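Local coordinates for protein geranyltranstransferase (PDB 2H8O) that probably condenses geranyl diphosphate with isopentenyl diphosphate to make farnesyl diphosphate in isoprenoid biosynthesis, at residues A[87-92]-A[116-121]; A[44-49]-A[93-98]; A[169-172]-A[177-180]; A[97-102]-A[314-319]. All blocks are in the same frame, centred on the assembly; numbering follows the deposited sequence. Where two conformers were deposited one is given.

Contact 1: residues A[87-92]-A[116-121]; sequences RLRPFL and CLHCYS
The main interaction is a flat stack of Arg89 on His118. The guanidinium and the imidazole are nearly parallel, with planes 8° apart and centres 3.8 Å apart. The overlap is offset: Arg89 NH1 sits toward the rim of the ring face and comes within 3.4 Å of His118 CE1. The Arg89 chain runs extended from CG to NE, and its CD passes 4.0 Å from His118 CB. A turn of 77° about CD-NE (Arg89 chi4) then lays the guanidinium over the ring. His118 has CG opposite the backbone N (chi1 170°), and its NE2 is hydrogen-bonded to the carbonyl of Gly84.

The second interaction is looser. Arg87 NH1 reaches Cys119 SG at 3.9 Å, with the sulfur in the guanidinium plane at its edge. Charge pairing and hydrogen bonding hold this arginine. NH1 pairs with Glu115, NE with Glu51, and NH2 meets the Val81 carbonyl. Its carboxylate partners lie on helices 104-125 and 34-57.

Within 116-121, Ser121 OG donates to His118 O at 2.6 Å.

Residues 87-90 close the GGKRLRP motif of the all-alpha prenyl synthase fold. The stacked arginine and histidine are consistent with the isopentenyl diphosphate pocket of this family.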
loop_
_atom_site.group_PDB
_atom_site.type_symbol
_atom_site.label_atom_id
_atom_site.label_comp_id
_atom_site.label_asym_id
_atom_site.label_seq_id
_atom_site.Cartn_x
_atom_site.Cartn_y
_atom_site.Cartn_z
ATOM N N ARG A 87 10.857 3.304 17.442
ATOM C CA ARG A 87 9.711 2.408 17.448
ATOM C C ARG A 87 8.565 2.886 18.362
ATOM O O ARG A 87 7.829 2.089 18.919
ATOM C CB ARG A 87 10.110 0.969 17.808
ATOM C CG ARG A 87 11.390 0.484 17.167
ATOM C CD ARG A 87 11.392 0.532 15.638
ATOM N NE ARG A 87 12.651 -0.009 15.152
ATOM C CZ ARG A 87 13.077 0.015 13.890
ATOM N NH1 ARG A 87 12.354 0.579 12.938
ATOM N NH2 ARG A 87 14.264 -0.511 13.602
ATOM N N LEU A 88 8.369 4.194 18.432
ATOM C CA LEU A 88 7.236 4.745 19.181
ATOM C C LEU A 88 5.895 4.246 18.661
ATOM O O LEU A 88 4.966 4.003 19.441
ATOM C CB LEU A 88 7.268 6.273 19.137
ATOM C CG LEU A 88 6.111 6.959 19.842
ATOM C CD1 LEU A 88 6.129 6.645 21.329
ATOM C CD2 LEU A 88 6.134 8.466 19.589
ATOM N N ARG A 89 5.742 4.144 17.341
ATOM C CA ARG A 89 4.433 3.761 16.800
ATOM C C ARG A 89 4.026 2.314 17.212
ATOM O O ARG A 89 2.932 2.113 17.751
ATOM C CB ARG A 89 4.369 4.025 15.294
ATOM C CG ARG A 89 4.388 5.530 15.042
ATOM C CD ARG A 89 4.712 5.911 13.614
ATOM N NE ARG A 89 4.957 7.352 13.487
ATOM C CZ ARG A 89 6.080 7.957 13.859
ATOM N NH1 ARG A 89 7.100 7.266 14.387
ATOM N NH2 ARG A 89 6.202 9.263 13.702
ATOM N N PRO A 90 4.910 1.318 16.995
ATOM C CA PRO A 90 4.619 0.002 17.561
ATOM C C PRO A 90 4.408 -0.008 19.079
ATOM O O PRO A 90 3.565 -0.746 19.571
ATOM C CB PRO A 90 5.846 -0.838 17.197
ATOM C CG PRO A 90 6.663 -0.054 16.336
ATOM C CD PRO A 90 6.109 1.304 16.138
ATOM N N PHE A 91 5.175 0.802 19.807
ATOM C CA PHE A 91 5.011 0.905 21.244
ATOM C C PHE A 91 3.564 1.253 21.574
ATOM O O PHE A 91 2.930 0.640 22.454
ATOM C CB PHE A 91 5.954 1.962 21.823
ATOM C CG PHE A 91 5.639 2.337 23.226
ATOM C CD1 PHE A 91 6.266 1.717 24.293
ATOM C CD2 PHE A 91 4.688 3.314 23.495
ATOM C CE1 PHE A 91 5.945 2.090 25.601
ATOM C CE2 PHE A 91 4.380 3.664 24.799
ATOM C CZ PHE A 91 5.004 3.063 25.828
ATOM N N LEU A 92 3.033 2.250 20.860
ATOM C CA LEU A 92 1.686 2.734 21.136
ATOM C C LEU A 92 0.626 1.673 20.813
ATOM O O LEU A 92 -0.352 1.497 21.565
ATOM C CB LEU A 92 1.412 4.046 20.386
ATOM C CG LEU A 92 2.219 5.261 20.882
ATOM C CD1 LEU A 92 2.150 6.405 19.864
ATOM C CD2 LEU A 92 1.739 5.720 22.256
ATOM N N CYS A 116 6.475 -0.870 9.413
ATOM C CA CYS A 116 6.854 -1.000 8.009
ATOM C C CYS A 116 6.368 0.222 7.239
ATOM O O CYS A 116 7.078 0.777 6.426
ATOM C CB CYS A 116 6.257 -2.243 7.362
ATOM S SG CYS A 116 7.122 -3.750 7.787
ATOM N N LEU A 117 5.126 0.640 7.510
ATOM C CA LEU A 117 4.567 1.797 6.802
ATOM C C LEU A 117 5.339 3.075 7.192
ATOM O O LEU A 117 5.719 3.873 6.328
ATOM C CB LEU A 117 3.059 1.890 7.064
ATOM C CG LEU A 117 2.294 2.781 6.062
ATOM C CD1 LEU A 117 0.849 2.313 5.842
ATOM C CD2 LEU A 117 2.395 4.223 6.471
ATOM N N HIS A 118 5.530 3.289 8.490
ATOM C CA HIS A 118 6.348 4.419 8.910
ATOM C C HIS A 118 7.702 4.443 8.172
ATOM O O HIS A 118 8.130 5.465 7.648
ATOM C CB HIS A 118 6.553 4.388 10.438
ATOM C CG HIS A 118 7.571 5.365 10.925
ATOM N ND1 HIS A 118 7.425 6.734 10.782
ATOM C CD2 HIS A 118 8.753 5.169 11.556
ATOM C CE1 HIS A 118 8.483 7.332 11.307
ATOM N NE2 HIS A 118 9.305 6.405 11.778
ATOM N N CYS A 119 8.381 3.308 8.130
ATOM C CA CYS A 119 9.690 3.247 7.517
ATOM C C CYS A 119 9.638 3.484 6.010
ATOM O O CYS A 119 10.545 4.100 5.457
ATOM C CB CYS A 119 10.390 1.941 7.840
ATOM S SG CYS A 119 10.827 1.791 9.603
ATOM N N TYR A 120 8.580 3.030 5.339
ATOM C CA TYR A 120 8.456 3.291 3.904
ATOM C C TYR A 120 8.421 4.791 3.689
ATOM O O TYR A 120 9.008 5.314 2.730
ATOM C CB TYR A 120 7.204 2.619 3.289
ATOM C CG TYR A 120 6.135 3.587 2.752
ATOM C CD1 TYR A 120 6.318 4.276 1.562
ATOM C CD2 TYR A 120 4.931 3.751 3.426
ATOM C CE1 TYR A 120 5.364 5.150 1.073
ATOM C CE2 TYR A 120 3.971 4.617 2.955
ATOM C CZ TYR A 120 4.177 5.307 1.771
ATOM O OH TYR A 120 3.229 6.189 1.248
ATOM N N SER A 121 7.686 5.494 4.555
ATOM C CA SER A 121 7.503 6.924 4.360
ATOM C C SER A 121 8.848 7.652 4.432
ATOM O O SER A 121 9.070 8.620 3.702
ATOM C CB SER A 121 6.490 7.474 5.360
ATOM O OG SER A 121 7.025 7.659 6.660
#

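Contact 2: residues A[44-49]-A[93-98]; sequences RENAAK and VIESVA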
loop_
_atom_site.group_PDB
_atom_site.type_symbol
_atom_site.label_atom_id
_atom_site.label_comp_id
_atom_site.label_asym_id
_atom_site.label_seq_id
_atom_site.Cartn_x
_atom_site.Cartn_y
_atom_site.Cartn_z
ATOM N N ARG A 44 12.155 0.480 24.806
ATOM C CA ARG A 44 13.248 -0.396 24.347
ATOM C C ARG A 44 12.811 -1.853 24.237
ATOM O O ARG A 44 13.196 -2.542 23.283
ATOM C CB ARG A 44 14.481 -0.274 25.238
ATOM C CG ARG A 44 15.201 1.070 25.162
ATOM C CD ARG A 44 16.547 1.074 25.878
ATOM N NE ARG A 44 16.533 0.392 27.177
ATOM C CZ ARG A 44 16.389 0.977 28.368
ATOM N NH1 ARG A 44 16.227 2.293 28.504
ATOM N NH2 ARG A 44 16.392 0.215 29.448
ATOM N N GLU A 45 12.019 -2.327 25.197
ATOM C CA GLU A 45 11.496 -3.704 25.182
ATOM C C GLU A 45 10.601 -3.941 23.989
ATOM O O GLU A 45 10.729 -4.954 23.286
ATOM C CB GLU A 45 10.678 -4.022 26.443
ATOM C CG GLU A 45 11.458 -4.185 27.678
ATOM C CD GLU A 45 10.606 -4.121 28.973
ATOM O OE1 GLU A 45 9.359 -4.197 28.931
ATOM O OE2 GLU A 45 11.215 -3.996 30.041
ATOM N N ASN A 46 9.663 -3.023 23.785
ATOM C CA ASN A 46 8.741 -3.146 22.677
ATOM C C ASN A 46 9.470 -2.976 21.362
ATOM O O ASN A 46 9.098 -3.591 20.380
ATOM C CB ASN A 46 7.537 -2.181 22.820
ATOM C CG ASN A 46 6.588 -2.631 23.914
ATOM O OD1 ASN A 46 6.663 -3.783 24.386
ATOM N ND2 ASN A 46 5.689 -1.730 24.341
ATOM N N ALA A 47 10.487 -2.112 21.342
ATOM C CA ALA A 47 11.286 -1.923 20.121
ATOM C C ALA A 47 11.952 -3.238 19.754
ATOM O O ALA A 47 11.895 -3.689 18.602
ATOM C CB ALA A 47 12.315 -0.823 20.313
ATOM N N ALA A 48 12.580 -3.879 20.734
ATOM C CA ALA A 48 13.234 -5.169 20.502
ATOM C C ALA A 48 12.264 -6.284 20.052
ATOM O O ALA A 48 12.563 -7.041 19.131
ATOM C CB ALA A 48 14.034 -5.602 21.739
ATOM N N LYS A 49 11.101 -6.391 20.695
ATOM C CA LYS A 49 10.092 -7.362 20.262
ATOM C C LYS A 49 9.639 -7.118 18.831
ATOM O O LYS A 49 9.487 -8.052 18.057
ATOM C CB LYS A 49 8.873 -7.295 21.178
ATOM C CG LYS A 49 9.109 -7.849 22.557
ATOM C CD LYS A 49 7.829 -7.856 23.379
ATOM C CE LYS A 49 8.039 -8.427 24.779
ATOM N NZ LYS A 49 6.882 -8.099 25.683
ATOM N N VAL A 93 0.814 0.941 19.719
ATOM C CA VAL A 93 -0.090 -0.165 19.386
ATOM C C VAL A 93 -0.083 -1.242 20.494
ATOM O O VAL A 93 -1.139 -1.629 21.054
ATOM C CB VAL A 93 0.245 -0.795 18.037
ATOM C CG1 VAL A 93 -0.687 -1.988 17.784
ATOM C CG2 VAL A 93 0.137 0.245 16.901
ATOM N N ILE A 94 1.111 -1.707 20.819
ATOM C CA ILE A 94 1.295 -2.742 21.833
ATOM C C ILE A 94 0.663 -2.312 23.158
ATOM O O ILE A 94 -0.030 -3.092 23.820
ATOM C CB ILE A 94 2.806 -3.037 22.015
ATOM C CG1 ILE A 94 3.361 -3.749 20.762
ATOM C CG2 ILE A 94 3.050 -3.887 23.279
ATOM C CD1 ILE A 94 4.859 -3.725 20.644
ATOM N N GLU A 95 0.924 -1.073 23.566
ATOM C CA GLU A 95 0.461 -0.618 24.887
ATOM C C GLU A 95 -1.035 -0.264 24.914
ATOM O O GLU A 95 -1.691 -0.425 25.934
ATOM C CB GLU A 95 1.357 0.496 25.426
ATOM C CG GLU A 95 2.809 0.006 25.701
ATOM C CD GLU A 95 2.879 -1.171 26.714
ATOM O OE1 GLU A 95 2.030 -1.239 27.640
ATOM O OE2 GLU A 95 3.807 -2.026 26.623
ATOM N N SER A 96 -1.576 0.183 23.785
ATOM C CA SER A 96 -3.024 0.382 23.665
ATOM C C SER A 96 -3.728 -0.969 23.767
ATOM O O SER A 96 -4.720 -1.122 24.498
ATOM C CB SER A 96 -3.387 1.064 22.346
ATOM O OG SER A 96 -4.791 1.252 22.252
ATOM N N VAL A 97 -3.190 -1.959 23.061
ATOM C CA VAL A 97 -3.730 -3.305 23.138
ATOM C C VAL A 97 -3.676 -3.821 24.590
ATOM O O VAL A 97 -4.668 -4.371 25.087
ATOM C CB VAL A 97 -3.004 -4.273 22.183
ATOM C CG1 VAL A 97 -3.478 -5.702 22.413
ATOM C CG2 VAL A 97 -3.241 -3.872 20.702
ATOM N N ALA A 98 -2.546 -3.637 25.282
ATOM C CA ALA A 98 -2.399 -4.106 26.666
ATOM C C ALA A 98 -3.379 -3.405 27.607
ATOM O O ALA A 98 -3.989 -4.056 28.477
ATOM C CB ALA A 98 -0.988 -3.892 27.153
#
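Asn46 and Ile94 point at each other from facing helices, and Glu95 crosses the asparagine at a slant. The Asn46 amide and the Glu95 carboxylate are nearly coplanar, with planes 15° apart. This lets Asn46 ND2 donate to Glu95 OE2 in the plane of its own amide. The bond is 3.0 Å long and almost straight, at 167°. It uses the anti lone pair of OE2, the one away from the other carboxylate oxygen.

Glu95 does not start toward helix 34-57. Its chain bends at chi2 (-58°), and this turn brings the carboxylate across to the amide.

Ile94 packs against the rest of Asn46 with both of its branches. CG2 lies over one face of the amide, 3.6 Å from Asn46 ND2, while CD1 touches Asn46 CB at 3.8 Å. Leu108 of helix 104-125 also packs on Ile94.

The contact joins helix 34-57 to helix 88-99 of the all-helical fold. OE2 also forms a salt bridge with Arg42, one turn before Asn46. The buried carboxylate oxygen is thus gripped by an amide and a guanidinium from the same helix. The arginine probably favours the ionised form of Glu95, and the amide helps to set the turn of its carboxylate.

Contact 3: residues A[169-172]-A[177-180]; sequences DDNP and RKAA
Lys178 NZ is gripped by several oxygens from the loop that precedes its own helix. It donates to Asn171 O at 2.8 Å, lying in the carbonyl plane with a C=O...N angle of 159°. Ser168 O takes a further hydrogen bond, and Leu173 O a weak one. Water 1 accepts from Lys178 NZ at 2.9 Å and donates to Asp169 OD1 at 2.6 Å. The carboxylate therefore meets the ammonium through water: Asp169 OD1 and Lys178 NZ are 4.7 Å apart.

The lysine chain is extended beyond CG and reaches straight from helix 175-189 into the bend of the loop. The side chains of Asn171 and Lys178 run antiparallel past one another. Lys178 CE packs 3.9 Å from Asn171 CB. The Asn171 side chain leaves opposite the backbone N (chi1 -179°), and its ND2 is bonded to Ile166 O near the end of helix 148-167. Ala106, His109 and Val110 of helix 104-125 also touch this asparagine.

The contact thus ties the connection between helices 148-167 and 175-189 onto the second helix. Backbone carbonyls do most of the holding, so the buried ammonium is probably stabilised largely by carbonyl dipoles. The water-linked Asp169 probably helps to stabilise its positive charge.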
loop_
_atom_site.group_PDB
_atom_site.type_symbol
_atom_site.label_atom_id
_atom_site.label_comp_id
_atom_site.label_asym_id
_atom_site.label_seq_id
_atom_site.Cartn_x
_atom_site.Cartn_y
_atom_site.Cartn_z
ATOM N N ASP A 169 -3.101 -14.534 7.895
ATOM C CA ASP A 169 -3.618 -15.503 8.840
ATOM C C ASP A 169 -2.713 -15.668 10.054
ATOM O O ASP A 169 -3.203 -16.069 11.116
ATOM C CB ASP A 169 -3.819 -16.859 8.176
ATOM C CG ASP A 169 -4.949 -16.872 7.169
ATOM O OD1 ASP A 169 -5.812 -15.962 7.144
ATOM O OD2 ASP A 169 -4.960 -17.833 6.368
ATOM N N ASP A 170 -1.421 -15.343 9.938
ATOM C CA ASP A 170 -0.540 -15.435 11.119
ATOM C C ASP A 170 -0.661 -14.260 12.096
ATOM O O ASP A 170 -0.004 -14.256 13.140
ATOM C CB ASP A 170 0.919 -15.713 10.728
ATOM C CG ASP A 170 1.565 -14.585 10.017
ATOM O OD1 ASP A 170 0.906 -13.539 9.812
ATOM O OD2 ASP A 170 2.758 -14.750 9.644
ATOM N N ASN A 171 -1.502 -13.276 11.752
ATOM C CA ASN A 171 -1.957 -12.269 12.694
ATOM C C ASN A 171 -3.213 -12.822 13.349
ATOM O O ASN A 171 -4.244 -12.966 12.674
ATOM C CB ASN A 171 -2.289 -10.955 11.976
ATOM C CG ASN A 171 -2.738 -9.868 12.932
ATOM O OD1 ASN A 171 -2.584 -10.001 14.148
ATOM N ND2 ASN A 171 -3.299 -8.778 12.394
ATOM N N PRO A 172 -3.136 -13.186 14.655
ATOM C CA PRO A 172 -4.282 -13.858 15.270
ATOM C C PRO A 172 -5.365 -12.872 15.653
ATOM O O PRO A 172 -5.416 -12.405 16.787
ATOM C CB PRO A 172 -3.661 -14.536 16.506
ATOM C CG PRO A 172 -2.548 -13.629 16.896
ATOM C CD PRO A 172 -2.015 -13.016 15.607
ATOM N N ARG A 177 -12.092 -7.360 12.385
ATOM C CA ARG A 177 -11.126 -6.448 12.992
ATOM C C ARG A 177 -9.958 -6.122 12.034
ATOM O O ARG A 177 -9.494 -4.975 11.966
ATOM C CB ARG A 177 -10.640 -7.022 14.325
ATOM C CG ARG A 177 -11.732 -7.095 15.361
ATOM C CD ARG A 177 -11.263 -7.738 16.653
ATOM N NE ARG A 177 -12.399 -8.089 17.498
ATOM C CZ ARG A 177 -12.297 -8.554 18.742
ATOM N NH1 ARG A 177 -11.114 -8.679 19.328
ATOM N NH2 ARG A 177 -13.401 -8.861 19.422
ATOM N N LYS A 178 -9.500 -7.125 11.291
ATOM C CA LYS A 178 -8.507 -6.930 10.220
ATOM C C LYS A 178 -9.005 -5.927 9.175
ATOM O O LYS A 178 -8.303 -4.991 8.832
ATOM C CB LYS A 178 -8.168 -8.266 9.566
ATOM C CG LYS A 178 -7.279 -9.142 10.460
ATOM C CD LYS A 178 -7.151 -10.577 9.959
ATOM C CE LYS A 178 -5.921 -11.267 10.577
ATOM N NZ LYS A 178 -5.990 -12.739 10.546
ATOM N N ALA A 179 -10.230 -6.109 8.699
ATOM C CA ALA A 179 -10.805 -5.161 7.710
ATOM C C ALA A 179 -10.855 -3.748 8.269
ATOM O O ALA A 179 -10.475 -2.796 7.601
ATOM C CB ALA A 179 -12.189 -5.613 7.237
ATOM N N ALA A 180 -11.310 -3.611 9.519
ATOM C CA ALA A 180 -11.374 -2.298 10.164
ATOM C C ALA A 180 -10.004 -1.641 10.244
ATOM O O ALA A 180 -9.857 -0.441 10.038
ATOM C CB ALA A 180 -11.963 -2.436 11.563
HETATM O O HOH W 1 -6.481 -13.566 7.819
#

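Contact 4: residues A[97-102]-A[314-319]; sequences VALLGG and APYGEK
Leu99 reaches from the end of helix 88-99 to the turn at 314-319. At CB its chain leaves opposite the backbone N (chi1 179°), which carries CG to within 4.2 Å of Tyr316 CG. There it forks. CD1 goes to the base of the tyrosine, 3.7 Å from Tyr316 CB, and also lies 3.4 Å from Lys319 O. CD2 sits over one face of the Tyr316 ring in a CH-pi contact. It is 4.3 Å from the ring centroid and 14° off the normal, displaced toward the rim. The leucine and tyrosine side chains cross at about a right angle.

Just past Leu99 the helix ends in a Schellman motif. Gly101, with positive phi, is the C' residue. Gly102 N bonds to Val97 O, and Gly101 N to Ala98 O. The turn facing it is a 3-10 segment that links helices 295-312 and 321-331.

Leu100 adds a second touch farther along the ring. Its CD2 is 3.7 Å from Tyr316 CE1 and approaches obliquely. The phenol is held at its far end by a hydrogen bond between Tyr316 OH and Glu243 of helix 241-267. Lys319 lies at the exposed side, its chain bent at chi3 (57°). That bend brings Lys319 CE within 3.2 Å of the carbonyl oxygen Leu99 O.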
loop_
_atom_site.group_PDB
_atom_site.type_symbol
_atom_site.label_atom_id
_atom_site.label_comp_id
_atom_site.label_asym_id
_atom_site.label_seq_id
_atom_site.Cartn_x
_atom_site.Cartn_y
_atom_site.Cartn_z
ATOM N N VAL A 97 -3.190 -1.959 23.061
ATOM C CA VAL A 97 -3.730 -3.305 23.138
ATOM C C VAL A 97 -3.676 -3.821 24.590
ATOM O O VAL A 97 -4.668 -4.371 25.087
ATOM C CB VAL A 97 -3.004 -4.273 22.183
ATOM C CG1 VAL A 97 -3.478 -5.702 22.413
ATOM C CG2 VAL A 97 -3.241 -3.872 20.702
ATOM N N ALA A 98 -2.546 -3.637 25.282
ATOM C CA ALA A 98 -2.399 -4.106 26.666
ATOM C C ALA A 98 -3.379 -3.405 27.607
ATOM O O ALA A 98 -3.989 -4.056 28.477
ATOM C CB ALA A 98 -0.988 -3.892 27.153
ATOM N N LEU A 99 -3.516 -2.088 27.438
ATOM C CA LEU A 99 -4.440 -1.302 28.249
ATOM C C LEU A 99 -5.844 -1.870 28.220
ATOM O O LEU A 99 -6.527 -1.906 29.266
ATOM C CB LEU A 99 -4.484 0.155 27.786
ATOM C CG LEU A 99 -5.432 1.081 28.545
ATOM C CD1 LEU A 99 -4.906 1.374 29.946
ATOM C CD2 LEU A 99 -5.660 2.353 27.730
ATOM N N LEU A 100 -6.268 -2.297 27.031
ATOM C CA LEU A 100 -7.646 -2.732 26.758
ATOM C C LEU A 100 -7.812 -4.261 26.788
ATOM O O LEU A 100 -8.879 -4.774 26.450
ATOM C CB LEU A 100 -8.100 -2.167 25.406
ATOM C CG LEU A 100 -8.057 -0.636 25.304
ATOM C CD1 LEU A 100 -8.441 -0.078 23.919
ATOM C CD2 LEU A 100 -8.963 -0.050 26.379
ATOM N N GLY A 101 -6.757 -4.966 27.171
ATOM C CA GLY A 101 -6.794 -6.412 27.353
ATOM C C GLY A 101 -6.871 -7.267 26.099
ATOM O O GLY A 101 -7.277 -8.442 26.177
ATOM N N GLY A 102 -6.443 -6.711 24.967
ATOM C CA GLY A 102 -6.426 -7.446 23.698
ATOM C C GLY A 102 -5.267 -8.411 23.605
ATOM O O GLY A 102 -4.451 -8.505 24.523
ATOM N N ALA A 314 -7.851 8.294 32.580
ATOM C CA ALA A 314 -8.147 8.215 34.006
ATOM C C ALA A 314 -8.982 6.998 34.367
ATOM O O ALA A 314 -8.706 6.354 35.388
ATOM C CB ALA A 314 -8.864 9.486 34.465
ATOM N N PRO A 315 -10.011 6.674 33.561
ATOM C CA PRO A 315 -10.878 5.566 33.988
ATOM C C PRO A 315 -10.196 4.199 34.115
ATOM O O PRO A 315 -10.736 3.315 34.783
ATOM C CB PRO A 315 -11.953 5.517 32.894
ATOM C CG PRO A 315 -11.959 6.876 32.314
ATOM C CD PRO A 315 -10.513 7.290 32.320
ATOM N N TYR A 316 -9.031 4.028 33.491
ATOM C CA TYR A 316 -8.299 2.762 33.553
ATOM C C TYR A 316 -7.356 2.654 34.744
ATOM O O TYR A 316 -6.743 1.606 34.927
ATOM C CB TYR A 316 -7.516 2.532 32.252
ATOM C CG TYR A 316 -8.422 2.531 31.059
ATOM C CD1 TYR A 316 -9.114 1.383 30.677
ATOM C CD2 TYR A 316 -8.614 3.693 30.324
ATOM C CE1 TYR A 316 -9.980 1.403 29.579
ATOM C CE2 TYR A 316 -9.467 3.719 29.241
ATOM C CZ TYR A 316 -10.154 2.576 28.881
ATOM O OH TYR A 316 -10.996 2.650 27.793
ATOM N N GLY A 317 -7.241 3.717 35.544
ATOM C CA GLY A 317 -6.416 3.697 36.751
ATOM C C GLY A 317 -4.950 3.395 36.489
ATOM O O GLY A 317 -4.386 3.855 35.498
ATOM N N GLU A 318 -4.348 2.595 37.370
ATOM C CA GLU A 318 -2.912 2.303 37.295
ATOM C C GLU A 318 -2.502 1.666 35.981
ATOM O O GLU A 318 -1.344 1.768 35.554
ATOM C CB GLU A 318 -2.501 1.344 38.424
ATOM C CG GLU A 318 -2.862 1.776 39.822
ATOM C CD GLU A 318 -2.049 2.948 40.319
ATOM O OE1 GLU A 318 -1.411 3.634 39.488
ATOM O OE2 GLU A 318 -2.052 3.170 41.556
ATOM N N LYS A 319 -3.438 0.962 35.353
ATOM C CA LYS A 319 -3.170 0.250 34.125
ATOM C C LYS A 319 -2.811 1.213 32.972
ATOM O O LYS A 319 -2.196 0.803 31.985
ATOM C CB LYS A 319 -4.399 -0.578 33.769
ATOM C CG LYS A 319 -4.187 -1.605 32.694
ATOM C CD LYS A 319 -5.331 -2.612 32.654
ATOM C CE LYS A 319 -6.683 -1.944 32.442
ATOM N NZ LYS A 319 -7.406 -1.667 33.735
#

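Contacts 1, 2 and 4 follow helix 88-99 from start to end. Contact 1 joins its first turns to helix 104-125, and its centre lies about 4 Å from the centre of the chain. Contact 2 joins its middle to helix 34-57. The two are about 11 Å apart between centres and touch through Phe91 and Asn46, and through Arg87 and Ala47. Contact 4 shares Val97 and Ala98 with contact 2 and ties the helix end to the turn before helix 321-331. Contact 3 follows contacts 1 and 2 in sequence and touches none of the others. Its centre is about 18 Å from theirs and about 22 Å from that of contact 4. Helix 88-99 thus runs from the probable substrate pocket to peripheral turns.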